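Tail fiber protein (Pseudomonas aeruginosa, PDB 6CL6) forms the receptor-binding fiber of the R2-type pyocin, a contractile injection system, and probably attaches the particle to receptors on target bacteria. Local coordinates at residues G65-A68 with G69-F72; A106-P109 with S110-E113; Q31-V35 with F36-L40; C120-G124 with S125-E129; V138-D141 with S142-T145. All coordinates share one frame; numbering follows the deposited sequence.

Contact 1 (G65-A68 with G69-F72); sequences GPVA and GRYF
The carbonyl oxygen of V67 accepts the backbone N-H of R70, with V67 O and R70 N 3.0 Å apart and an angle of 146° at the hydrogen, which closes a tight reversal of the chain. G69 takes the third place in the turn at phi 86°, where a side chain would be jammed against the carbonyl oxygen of A68. Nearer the open ends of the two arms, water 1 accepts from V67 N at 3.0 Å and lies within hydrogen-bonding distance of R70 O, to which it may donate. The F72 ring packs against P66 and V67. P66 lies over one face, with its CG 3.6 Å from the centroid of the F72 ring and almost on the ring normal, a CH-pi contact. V67 meets the same ring at another place, CG2 lying 3.7 Å from F72 CZ. The other methyl, CG1, is anti to the backbone N (chi1 -175°) and runs alongside the R70 chain, 3.9 Å from R70 CD. That chain bends at chi3, and its guanidinium is held by T96, the carbonyl of N94 and a salt bridge to E98. This is a type II beta turn, glycine at its third position, folding the loop that follows strand 57-60 back into strand 72-79 of the antiparallel sheet.

Contact 2 (A106-P109 with S110-E113); sequences AANP and SIRE
With chi1 at -177° and chi2 at -17°, N108 sends its amide forward over the turn, while I111, with chi1 at -57°, brings CD1 back to meet it. The two residues are the ends of a type I beta turn in the loop between strands 99-104 and 118-119, closed by the bond from I111 N to N108 O at 2.9 Å. The donor stands above the plane of that carbonyl. The amide adds a second grip: N108 OD1 accepts from S110 N at 3.3 Å, again from a donor above its plane, an Asx turn nested in the beta turn. Water 2 also donates to N108 OD1, at 2.8 Å, and has a weak, longer link to the hydroxyl of S110. The oxygen of the amide is thus tied to the turn, and its nitrogen is turned toward the isoleucine. P109 supplies the second residue of the turn, and its carbonyl oxygen, P109 O, rests against R112 CG, 3.7 Å away. From there the arginine chain runs on extended to the carbonyls of G84, N51 and A53, which fasten the loop to neighbouring parts of the same chain. At the start of the loop, the methyl A106 CB touches I111 O at 3.3 Å and, less closely, E113 OE2 at 3.9 Å. At the outer end, I111 CD1 touches the amide nitrogen N108 ND2 at 3.2 Å.

Contact 3 (Q31-V35 with F36-L40); sequences QRLPV and FARGL
Q31 offers its backbone rather than its amide to R38: its CA lies over one face of the guanidinium, 3.9 Å from R38 NH1, and L40 CD1 lies over the opposite face. The flat group is therefore sandwiched between a residue of each segment. Water 3 steadies the same end, accepting from R38 NH1 and donating to Q31 O and L33 O. L33 then packs its CB against R38 CG at 3.9 Å, while its branch reaches loosely toward A37. At this level the chain is part of a trimer interface, for L33 also touches L33 of the second subunit and P34 of the third. P34 follows, laying CB over one face of the F36 ring, 4.0 Å from the centroid and offset toward the rim; the ring can meet it because a chi1 of 51° tucks F36 back over its own chain. The carbonyl oxygen P34 O accepts from A37 N at 3.0 Å, as expected in a 3-10 segment. V35 marks the turn of chain at the far end. Its oxygen, V35 O, takes two N-H groups from opposite faces of the carbonyl plane, R38 N at 2.9 Å and L40 N at 3.1 Å. The bond from L40, together with that from G39 N to F36 O and the positive phi of G39 (80°), makes a Schellman motif that ends the short 3-10 segment. V35 CB and L40 CB meet at 3.9 Å across it.

Contact 4 (C120-G124 with S125-E129); sequences CDIGG and SFTKE
I122 leans on T127 along much of its length. Its CB lies 3.9 Å from both T127 CG2 and S125 OG; from there I122 CG1, rotated to a chi1 of 68°, comes to 3.7 Å of the same methyl, T127 CG2. The tip, I122 CD1, then ends at an equal 3.7 Å from T127 CG2, so three successive carbons pass round one methyl, and the two side chains cross at about a right angle. The threonine methyl is also close to the backbone, T127 CG2 being 3.2 Å from I122 O. That oxygen closes the 3-10 turn of segment 122-124: it accepts from S125 N at 3.0 Å, the donor standing well above the carbonyl plane. Ahead of it D121 OD2 weakly accepts the N-H of G123, and the same carboxylate holds R119 in a salt bridge. The segments belong to the connection that leaves the five-stranded antiparallel sheet at strand 118-119 and enters the mixed sheet at 132-133, and here the three chains of the fiber run against one another. In one of two conformers of S125, its OG lies 3.0 Å from I122 O, and it also pairs with S125 OG of the third subunit. K128 makes a salt bridge to D131 of the third subunit. The hydroxyl of T127 serves its own segment, T127 OG1 donating to E129 O at 2.6 Å, nearly along the C=O axis.

Contact 5 (V138-D141 with S142-T145); sequences VNLD and SMVT
N139 O is gripped twice by S142, and this is where the contact is tight. The serine hydroxyl donates from the carbonyl plane, S142 OG to N139 O measuring 2.6 Å, and the backbone S142 N reaches the same oxygen at 2.7 Å from above that plane. A chi1 of 74° swings the hydroxyl of S142 back over its own backbone, which is what lets one residue supply both donors. The N139 side chain works on the same turn from the other end, its OD1 accepting D141 N at 2.9 Å; N162 provides a further partner for this oxygen. One step on, M143 N donates to L140 O at 3.0 Å, so two consecutive bonds link residues three apart. The apolar contacts of M143 are looser. Its chain, bent at chi2 and chi3, brings SD only to 4.3 Å from V138 CG1, and its CG rests no closer than that on the L140 side chain. V144 CG1 touches the backbone of D141. Water 4, accepting from N139 N, adds a weak link to S142 OG, whose residue lies on the exposed side. The D141 carboxylate makes a salt bridge to R196 of strand 193-199, and Q183 ties down the carbonyls of L140 and M143. An Asx turn at N139 runs into a short 3-10 turn and then an inverse gamma turn centred on M143, joining strand 132-133 to strand 147-151 of the mixed sheet.

Along the chain the order is contact 3, contact 1, contact 2, contact 4, contact 5, all on the N-terminal side of the centre of this long, thin fiber. Contacts 1 and 2 are loops of the five-stranded antiparallel sheet, their centres 24 Å apart; contact 3 precedes that sheet, 24 Å from contact 1 between centres. Contact 4 lies in the connection to the mixed sheet, and contact 5 in a loop of that second sheet, each step from contact 1 to 4 and from 4 to 5 being about 19 Å between centres. Contacts 3 and 4 touch both other subunits, whereas 1, 2 and 5 do not; of these five, the ones joining subunits lie before and between the two sheets.

Contact 1 (G65-A68 with G69-F72)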
loop_
_atom_site.group_PDB
_atom_site.type_symbol
_atom_site.label_atom_id
_atom_site.label_comp_id
_atom_site.label_asym_id
_atom_site.label_seq_id
_atom_site.Cartn_x
_atom_site.Cartn_y
_atom_site.Cartn_z
ATOM N N GLY A 65 39.280 -41.004 36.068
ATOM C CA GLY A 65 37.897 -40.843 36.373
ATOM C C GLY A 65 37.221 -39.886 35.392
ATOM O O GLY A 65 37.839 -39.391 34.454
ATOM N N PRO A 66 35.916 -39.611 35.624
ATOM C CA PRO A 66 35.136 -38.872 34.613
ATOM C C PRO A 66 35.366 -37.366 34.569
ATOM O O PRO A 66 35.195 -36.747 33.512
ATOM C CB PRO A 66 33.685 -39.204 34.978
ATOM C CG PRO A 66 33.746 -39.499 36.474
ATOM C CD PRO A 66 35.083 -40.146 36.700
ATOM N N VAL A 67 35.740 -36.748 35.684
ATOM C CA VAL A 67 35.902 -35.287 35.723
ATOM C C VAL A 67 37.215 -34.936 36.414
ATOM O O VAL A 67 37.335 -35.056 37.642
ATOM C CB VAL A 67 34.731 -34.571 36.395
ATOM C CG1 VAL A 67 34.937 -33.063 36.266
ATOM C CG2 VAL A 67 33.415 -34.964 35.812
ATOM N N ALA A 68 38.191 -34.471 35.631
ATOM C CA ALA A 68 39.514 -34.206 36.166
ATOM C C ALA A 68 39.462 -33.198 37.313
ATOM O O ALA A 68 38.760 -32.173 37.253
ATOM C CB ALA A 68 40.427 -33.692 35.052
ATOM N N GLY A 69 40.227 -33.500 38.360
ATOM C CA GLY A 69 40.224 -32.696 39.560
ATOM C C GLY A 69 39.169 -33.025 40.582
ATOM O O GLY A 69 39.185 -32.422 41.658
ATOM N N ARG A 70 38.253 -33.966 40.305
ATOM C CA ARG A 70 37.155 -34.248 41.234
ATOM C C ARG A 70 37.161 -35.706 41.691
ATOM O O ARG A 70 37.482 -36.619 40.902
ATOM C CB ARG A 70 35.806 -33.942 40.604
ATOM C CG ARG A 70 35.566 -32.424 40.530
ATOM C CD ARG A 70 34.206 -32.132 39.967
ATOM N NE ARG A 70 33.129 -32.593 40.836
ATOM C CZ ARG A 70 31.867 -32.615 40.472
ATOM N NH1 ARG A 70 31.528 -32.198 39.261
ATOM N NH2 ARG A 70 30.942 -33.034 41.317
ATOM N N TYR A 71 36.815 -35.897 42.960
ATOM C CA TYR A 71 36.609 -37.230 43.482
ATOM C C TYR A 71 35.294 -37.837 42.991
ATOM O O TYR A 71 34.257 -37.175 42.947
ATOM C CB TYR A 71 36.609 -37.218 45.006
ATOM C CG TYR A 71 37.988 -37.013 45.611
ATOM C CD1 TYR A 71 38.849 -38.078 45.832
ATOM C CD2 TYR A 71 38.435 -35.734 45.928
ATOM C CE1 TYR A 71 40.111 -37.888 46.343
ATOM C CE2 TYR A 71 39.716 -35.536 46.483
ATOM C CZ TYR A 71 40.537 -36.617 46.684
ATOM O OH TYR A 71 41.779 -36.434 47.200
ATOM N N PHE A 72 35.344 -39.115 42.630
ATOM C CA PHE A 72 34.157 -39.898 42.326
ATOM C C PHE A 72 34.251 -41.263 42.996
ATOM O O PHE A 72 35.318 -41.917 42.960
ATOM C CB PHE A 72 33.968 -40.096 40.791
ATOM C CG PHE A 72 33.363 -38.914 40.099
ATOM C CD1 PHE A 72 34.058 -37.728 39.967
ATOM C CD2 PHE A 72 32.034 -38.974 39.647
ATOM C CE1 PHE A 72 33.468 -36.621 39.347
ATOM C CE2 PHE A 72 31.444 -37.873 39.030
ATOM C CZ PHE A 72 32.164 -36.710 38.882
HETATM O O HOH W 1 37.061 -37.841 38.154
#

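Contact 2 (A106-P109 with S110-E113)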
loop_
_atom_site.group_PDB
_atom_site.type_symbol
_atom_site.label_atom_id
_atom_site.label_comp_id
_atom_site.label_asym_id
_atom_site.label_seq_id
_atom_site.Cartn_x
_atom_site.Cartn_y
_atom_site.Cartn_z
ATOM N N ALA A 106 38.146 -56.310 26.003
ATOM C CA ALA A 106 39.279 -56.673 25.161
ATOM C C ALA A 106 39.340 -58.184 24.994
ATOM O O ALA A 106 38.940 -58.952 25.891
ATOM C CB ALA A 106 40.597 -56.170 25.753
ATOM N N ALA A 107 39.861 -58.601 23.826
ATOM C CA ALA A 107 39.994 -60.023 23.532
ATOM C C ALA A 107 40.820 -60.724 24.599
ATOM O O ALA A 107 40.502 -61.846 25.006
ATOM C CB ALA A 107 40.613 -60.214 22.149
ATOM N N ASN A 108 41.915 -60.103 25.028
ATOM C CA ASN A 108 42.609 -60.550 26.222
ATOM C C ASN A 108 42.127 -59.654 27.339
ATOM O O ASN A 108 42.567 -58.491 27.420
ATOM C CB ASN A 108 44.126 -60.453 26.087
ATOM C CG ASN A 108 44.848 -61.000 27.338
ATOM O OD1 ASN A 108 44.235 -61.150 28.413
ATOM N ND2 ASN A 108 46.134 -61.278 27.204
ATOM N N PRO A 109 41.183 -60.104 28.174
ATOM C CA PRO A 109 40.494 -59.158 29.076
ATOM C C PRO A 109 41.428 -58.472 30.030
ATOM O O PRO A 109 41.084 -57.382 30.492
ATOM C CB PRO A 109 39.462 -60.043 29.800
ATOM C CG PRO A 109 39.935 -61.455 29.607
ATOM C CD PRO A 109 40.618 -61.466 28.269
ATOM N N SER A 110 42.594 -59.066 30.322
ATOM C CA SER A 110 43.561 -58.482 31.244
ATOM C C SER A 110 44.357 -57.349 30.632
ATOM O O SER A 110 45.060 -56.639 31.372
ATOM C CB SER A 110 44.556 -59.547 31.773
ATOM O OG SER A 110 43.931 -60.508 32.601
ATOM N N ILE A 111 44.279 -57.146 29.314
ATOM C CA ILE A 111 44.928 -55.989 28.692
ATOM C C ILE A 111 43.825 -54.993 28.347
ATOM O O ILE A 111 43.340 -54.945 27.211
ATOM C CB ILE A 111 45.759 -56.393 27.457
ATOM C CG1 ILE A 111 46.810 -57.448 27.825
ATOM C CG2 ILE A 111 46.413 -55.160 26.869
ATOM C CD1 ILE A 111 47.206 -58.342 26.681
ATOM N N ARG A 112 43.401 -54.211 29.341
ATOM C CA ARG A 112 42.153 -53.462 29.246
ATOM C C ARG A 112 42.209 -52.390 28.161
ATOM O O ARG A 112 43.256 -51.813 27.856
ATOM C CB ARG A 112 41.847 -52.820 30.590
ATOM C CG ARG A 112 41.449 -53.866 31.594
ATOM C CD ARG A 112 41.134 -53.305 32.901
ATOM N NE ARG A 112 40.531 -54.325 33.752
ATOM C CZ ARG A 112 40.445 -54.243 35.073
ATOM N NH1 ARG A 112 40.922 -53.201 35.705
ATOM N NH2 ARG A 112 39.888 -55.239 35.754
ATOM N N GLU A 113 41.059 -52.156 27.560
ATOM C CA GLU A 113 40.857 -51.095 26.574
ATOM C C GLU A 113 39.619 -50.333 27.022
ATOM O O GLU A 113 38.501 -50.734 26.708
ATOM C CB GLU A 113 40.663 -51.677 25.177
ATOM C CG GLU A 113 41.899 -52.422 24.666
ATOM C CD GLU A 113 41.669 -53.009 23.278
ATOM O OE1 GLU A 113 40.862 -52.426 22.517
ATOM O OE2 GLU A 113 42.265 -54.053 22.966
HETATM O O HOH W 2 43.483 -63.034 30.354
#

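Contact 3 (Q31-V35 with F36-L40)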
loop_
_atom_site.group_PDB
_atom_site.type_symbol
_atom_site.label_atom_id
_atom_site.label_comp_id
_atom_site.label_asym_id
_atom_site.label_seq_id
_atom_site.Cartn_x
_atom_site.Cartn_y
_atom_site.Cartn_z
ATOM N N GLN A 31 31.534 -56.097 60.327
ATOM C CA GLN A 31 32.968 -55.825 60.419
ATOM C C GLN A 31 33.815 -56.976 59.890
ATOM O O GLN A 31 34.987 -56.765 59.568
ATOM C CB GLN A 31 33.362 -55.510 61.853
ATOM C CG GLN A 31 32.829 -54.195 62.415
ATOM C CD GLN A 31 31.344 -54.222 62.766
ATOM O OE1 GLN A 31 30.763 -55.277 63.045
ATOM N NE2 GLN A 31 30.735 -53.052 62.777
ATOM N N ARG A 32 33.253 -58.182 59.780
ATOM C CA ARG A 32 33.995 -59.307 59.250
ATOM C C ARG A 32 34.139 -59.249 57.726
ATOM O O ARG A 32 34.957 -59.977 57.177
ATOM C CB ARG A 32 33.310 -60.636 59.633
ATOM C CG ARG A 32 33.088 -60.859 61.114
ATOM C CD ARG A 32 34.411 -61.103 61.863
ATOM N NE ARG A 32 35.093 -59.871 62.240
ATOM C CZ ARG A 32 34.731 -59.070 63.238
ATOM N NH1 ARG A 32 33.662 -59.349 63.976
ATOM N NH2 ARG A 32 35.436 -57.980 63.492
ATOM N N LEU A 33 33.367 -58.400 57.039
ATOM C CA LEU A 33 33.345 -58.329 55.573
ATOM C C LEU A 33 34.463 -57.425 55.042
ATOM O O LEU A 33 34.767 -56.396 55.634
ATOM C CB LEU A 33 32.016 -57.773 55.079
ATOM C CG LEU A 33 30.728 -58.523 55.368
ATOM C CD1 LEU A 33 29.601 -57.798 54.642
ATOM C CD2 LEU A 33 30.848 -59.948 54.913
ATOM N N PRO A 34 35.045 -57.765 53.904
ATOM C CA PRO A 34 35.896 -56.800 53.205
ATOM C C PRO A 34 35.105 -55.503 53.031
ATOM O O PRO A 34 33.890 -55.523 52.838
ATOM C CB PRO A 34 36.196 -57.486 51.866
ATOM C CG PRO A 34 36.021 -58.941 52.136
ATOM C CD PRO A 34 34.872 -59.028 53.140
ATOM N N VAL A 35 35.807 -54.370 53.099
ATOM C CA VAL A 35 35.117 -53.106 53.297
ATOM C C VAL A 35 34.211 -52.767 52.133
ATOM O O VAL A 35 33.132 -52.194 52.343
ATOM C CB VAL A 35 36.117 -51.962 53.571
ATOM C CG1 VAL A 35 36.829 -52.200 54.907
ATOM C CG2 VAL A 35 37.129 -51.815 52.457
ATOM N N PHE A 36 34.593 -53.132 50.899
ATOM C CA PHE A 36 33.747 -52.782 49.750
ATOM C C PHE A 36 32.392 -53.466 49.815
ATOM O O PHE A 36 31.406 -52.954 49.268
ATOM C CB PHE A 36 34.468 -53.127 48.435
ATOM C CG PHE A 36 34.996 -54.521 48.366
ATOM C CD1 PHE A 36 34.130 -55.596 48.087
ATOM C CD2 PHE A 36 36.338 -54.777 48.537
ATOM C CE1 PHE A 36 34.623 -56.893 47.984
ATOM C CE2 PHE A 36 36.827 -56.078 48.456
ATOM C CZ PHE A 36 35.965 -57.122 48.161
ATOM N N ALA A 37 32.308 -54.613 50.479
ATOM C CA ALA A 37 31.017 -55.293 50.627
ATOM C C ALA A 37 30.124 -54.653 51.668
ATOM O O ALA A 37 28.927 -54.965 51.727
ATOM C CB ALA A 37 31.235 -56.774 50.958
ATOM N N ARG A 38 30.657 -53.732 52.470
ATOM C CA ARG A 38 29.866 -52.917 53.390
ATOM C C ARG A 38 29.486 -51.580 52.758
ATOM O O ARG A 38 28.883 -50.746 53.418
ATOM C CB ARG A 38 30.658 -52.697 54.674
ATOM C CG ARG A 38 31.140 -53.979 55.364
ATOM C CD ARG A 38 32.123 -53.671 56.476
ATOM N NE ARG A 38 31.549 -52.818 57.496
ATOM C CZ ARG A 38 32.244 -52.237 58.469
ATOM N NH1 ARG A 38 33.551 -52.441 58.561
ATOM N NH2 ARG A 38 31.618 -51.457 59.372
ATOM N N GLY A 39 29.839 -51.372 51.503
ATOM C CA GLY A 39 29.646 -50.073 50.886
ATOM C C GLY A 39 30.696 -49.038 51.231
ATOM O O GLY A 39 30.525 -47.856 50.880
ATOM N N LEU A 40 31.800 -49.449 51.854
ATOM C CA LEU A 40 32.874 -48.530 52.228
ATOM C C LEU A 40 33.883 -48.412 51.095
ATOM O O LEU A 40 34.447 -49.413 50.647
ATOM C CB LEU A 40 33.568 -49.015 53.496
ATOM C CG LEU A 40 32.672 -49.010 54.752
ATOM C CD1 LEU A 40 33.450 -49.693 55.908
ATOM C CD2 LEU A 40 32.268 -47.666 55.110
HETATM O O HOH W 3 35.384 -54.754 57.653
#

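Contact 4 (C120-G124 with S125-E129)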
loop_
_atom_site.group_PDB
_atom_site.type_symbol
_atom_site.label_atom_id
_atom_site.label_comp_id
_atom_site.label_asym_id
_atom_site.label_seq_id
_atom_site.Cartn_x
_atom_site.Cartn_y
_atom_site.Cartn_z
ATOM N N CYS A 120 25.529 -39.941 32.563
ATOM C CA CYS A 120 24.215 -40.508 32.800
ATOM C C CYS A 120 23.200 -39.506 33.310
ATOM O O CYS A 120 22.071 -39.494 32.823
ATOM C CB CYS A 120 24.319 -41.670 33.795
ATOM S SG CYS A 120 25.299 -43.034 33.168
ATOM N N ASP A 121 23.552 -38.642 34.251
ATOM C CA ASP A 121 22.566 -37.736 34.782
ATOM C C ASP A 121 22.142 -36.728 33.690
ATOM O O ASP A 121 22.899 -36.399 32.780
ATOM C CB ASP A 121 23.102 -37.033 36.012
ATOM C CG ASP A 121 24.200 -36.044 35.706
ATOM O OD1 ASP A 121 25.384 -36.466 35.621
ATOM O OD2 ASP A 121 23.886 -34.853 35.525
ATOM N N ILE A 122 20.906 -36.254 33.792
ATOM C CA ILE A 122 20.312 -35.434 32.728
ATOM C C ILE A 122 20.883 -34.015 32.711
ATOM O O ILE A 122 20.501 -33.178 31.852
ATOM C CB ILE A 122 18.772 -35.411 32.861
ATOM C CG1 ILE A 122 18.325 -34.656 34.107
ATOM C CG2 ILE A 122 18.187 -36.830 32.868
ATOM C CD1 ILE A 122 16.808 -34.489 34.194
ATOM N N GLY A 123 21.777 -33.719 33.646
ATOM C CA GLY A 123 22.569 -32.499 33.594
ATOM C C GLY A 123 23.329 -32.303 32.285
ATOM O O GLY A 123 23.724 -31.186 31.934
ATOM N N GLY A 124 23.554 -33.371 31.552
ATOM C CA GLY A 124 24.230 -33.286 30.288
ATOM C C GLY A 124 23.320 -33.147 29.079
ATOM O O GLY A 124 23.777 -33.222 27.933
ATOM N N SER A 125 22.037 -32.949 29.292
ATOM C CA SER A 125 21.067 -32.968 28.207
ATOM C C SER A 125 20.181 -31.730 28.257
ATOM O O SER A 125 20.186 -30.962 29.219
ATOM C CB SER A 125 20.186 -34.234 28.295
ATOM O OG SER A 125 19.166 -34.057 29.278
ATOM N N PHE A 126 19.403 -31.563 27.194
ATOM C CA PHE A 126 18.275 -30.635 27.196
ATOM C C PHE A 126 17.141 -31.288 27.973
ATOM O O PHE A 126 16.638 -32.349 27.574
ATOM C CB PHE A 126 17.846 -30.309 25.760
ATOM C CG PHE A 126 18.697 -29.281 25.103
ATOM C CD1 PHE A 126 19.859 -29.632 24.465
ATOM C CD2 PHE A 126 18.337 -27.943 25.139
ATOM C CE1 PHE A 126 20.657 -28.674 23.870
ATOM C CE2 PHE A 126 19.139 -26.995 24.553
ATOM C CZ PHE A 126 20.298 -27.371 23.918
ATOM N N THR A 127 16.731 -30.669 29.071
ATOM C CA THR A 127 15.854 -31.329 30.024
ATOM C C THR A 127 14.424 -30.853 29.857
ATOM O O THR A 127 14.157 -29.783 29.312
ATOM C CB THR A 127 16.330 -31.090 31.459
ATOM O OG1 THR A 127 16.568 -29.710 31.704
ATOM C CG2 THR A 127 17.620 -31.859 31.748
ATOM N N LYS A 128 13.481 -31.680 30.341
ATOM C CA LYS A 128 12.079 -31.328 30.232
ATOM C C LYS A 128 11.665 -30.239 31.213
ATOM O O LYS A 128 10.701 -29.500 30.938
ATOM C CB LYS A 128 11.244 -32.594 30.390
ATOM C CG LYS A 128 11.143 -33.342 29.048
ATOM C CD LYS A 128 10.326 -34.601 29.133
ATOM C CE LYS A 128 10.094 -35.161 27.733
ATOM N NZ LYS A 128 9.312 -36.409 27.791
ATOM N N GLU A 129 12.400 -30.083 32.306
ATOM C CA GLU A 129 12.323 -28.902 33.137
ATOM C C GLU A 129 13.385 -27.906 32.676
ATOM O O GLU A 129 14.468 -28.296 32.273
ATOM C CB GLU A 129 12.522 -29.238 34.612
ATOM C CG GLU A 129 11.378 -30.076 35.182
ATOM C CD GLU A 129 11.553 -30.324 36.681
ATOM O OE1 GLU A 129 12.711 -30.482 37.132
ATOM O OE2 GLU A 129 10.532 -30.342 37.403
#

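Contact 5 (V138-D141 with S142-T145)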
loop_
_atom_site.group_PDB
_atom_site.type_symbol
_atom_site.label_atom_id
_atom_site.label_comp_id
_atom_site.label_asym_id
_atom_site.label_seq_id
_atom_site.Cartn_x
_atom_site.Cartn_y
_atom_site.Cartn_z
ATOM N N VAL A 138 20.342 -9.912 34.434
ATOM C CA VAL A 138 21.118 -10.867 33.667
ATOM C C VAL A 138 21.522 -10.264 32.335
ATOM O O VAL A 138 20.700 -9.689 31.620
ATOM C CB VAL A 138 20.344 -12.183 33.458
ATOM C CG1 VAL A 138 21.136 -13.128 32.611
ATOM C CG2 VAL A 138 19.991 -12.804 34.796
ATOM N N ASN A 139 22.798 -10.403 32.001
ATOM C CA ASN A 139 23.301 -10.100 30.666
ATOM C C ASN A 139 23.255 -11.381 29.837
ATOM O O ASN A 139 23.974 -12.360 30.134
ATOM C CB ASN A 139 24.715 -9.554 30.765
ATOM C CG ASN A 139 25.241 -9.055 29.440
ATOM O OD1 ASN A 139 24.728 -9.387 28.340
ATOM N ND2 ASN A 139 26.270 -8.237 29.513
ATOM N N LEU A 140 22.402 -11.402 28.812
ATOM C CA LEU A 140 22.248 -12.619 28.046
ATOM C C LEU A 140 23.527 -13.019 27.347
ATOM O O LEU A 140 23.660 -14.180 26.963
ATOM C CB LEU A 140 21.123 -12.498 27.013
ATOM C CG LEU A 140 19.723 -12.293 27.589
ATOM C CD1 LEU A 140 18.672 -12.560 26.527
ATOM C CD2 LEU A 140 19.429 -13.163 28.807
ATOM N N ASP A 141 24.475 -12.083 27.186
ATOM C CA ASP A 141 25.784 -12.439 26.666
ATOM C C ASP A 141 26.500 -13.428 27.575
ATOM O O ASP A 141 27.463 -14.071 27.143
ATOM C CB ASP A 141 26.683 -11.190 26.507
ATOM C CG ASP A 141 26.316 -10.325 25.318
ATOM O OD1 ASP A 141 25.287 -10.564 24.681
ATOM O OD2 ASP A 141 27.097 -9.354 24.993
ATOM N N SER A 142 26.080 -13.532 28.823
ATOM C CA SER A 142 26.702 -14.481 29.760
ATOM C C SER A 142 26.080 -15.873 29.695
ATOM O O SER A 142 26.555 -16.789 30.363
ATOM C CB SER A 142 26.586 -13.946 31.192
ATOM O OG SER A 142 25.239 -14.078 31.665
ATOM N N MET A 143 25.021 -16.050 28.920
ATOM C CA MET A 143 24.329 -17.338 28.833
ATOM C C MET A 143 24.934 -18.106 27.660
ATOM O O MET A 143 24.444 -18.074 26.526
ATOM C CB MET A 143 22.837 -17.121 28.682
ATOM C CG MET A 143 22.214 -16.317 29.810
ATOM S SD MET A 143 22.370 -17.056 31.448
ATOM C CE MET A 143 21.289 -18.490 31.251
ATOM N N VAL A 144 26.050 -18.793 27.949
ATOM C CA VAL A 144 26.867 -19.375 26.883
ATOM C C VAL A 144 26.973 -20.892 26.999
ATOM O O VAL A 144 27.852 -21.499 26.407
ATOM C CB VAL A 144 28.266 -18.731 26.867
ATOM C CG1 VAL A 144 28.169 -17.266 26.405
ATOM C CG2 VAL A 144 28.898 -18.796 28.249
ATOM N N THR A 145 26.112 -21.510 27.775
ATOM C CA THR A 145 26.069 -22.971 27.885
ATOM C C THR A 145 24.704 -23.496 27.439
ATOM O O THR A 145 23.673 -22.856 27.659
ATOM C CB THR A 145 26.397 -23.439 29.334
ATOM O OG1 THR A 145 25.297 -23.203 30.194
ATOM C CG2 THR A 145 27.605 -22.699 29.856
HETATM O O HOH W 4 24.857 -11.470 33.759
#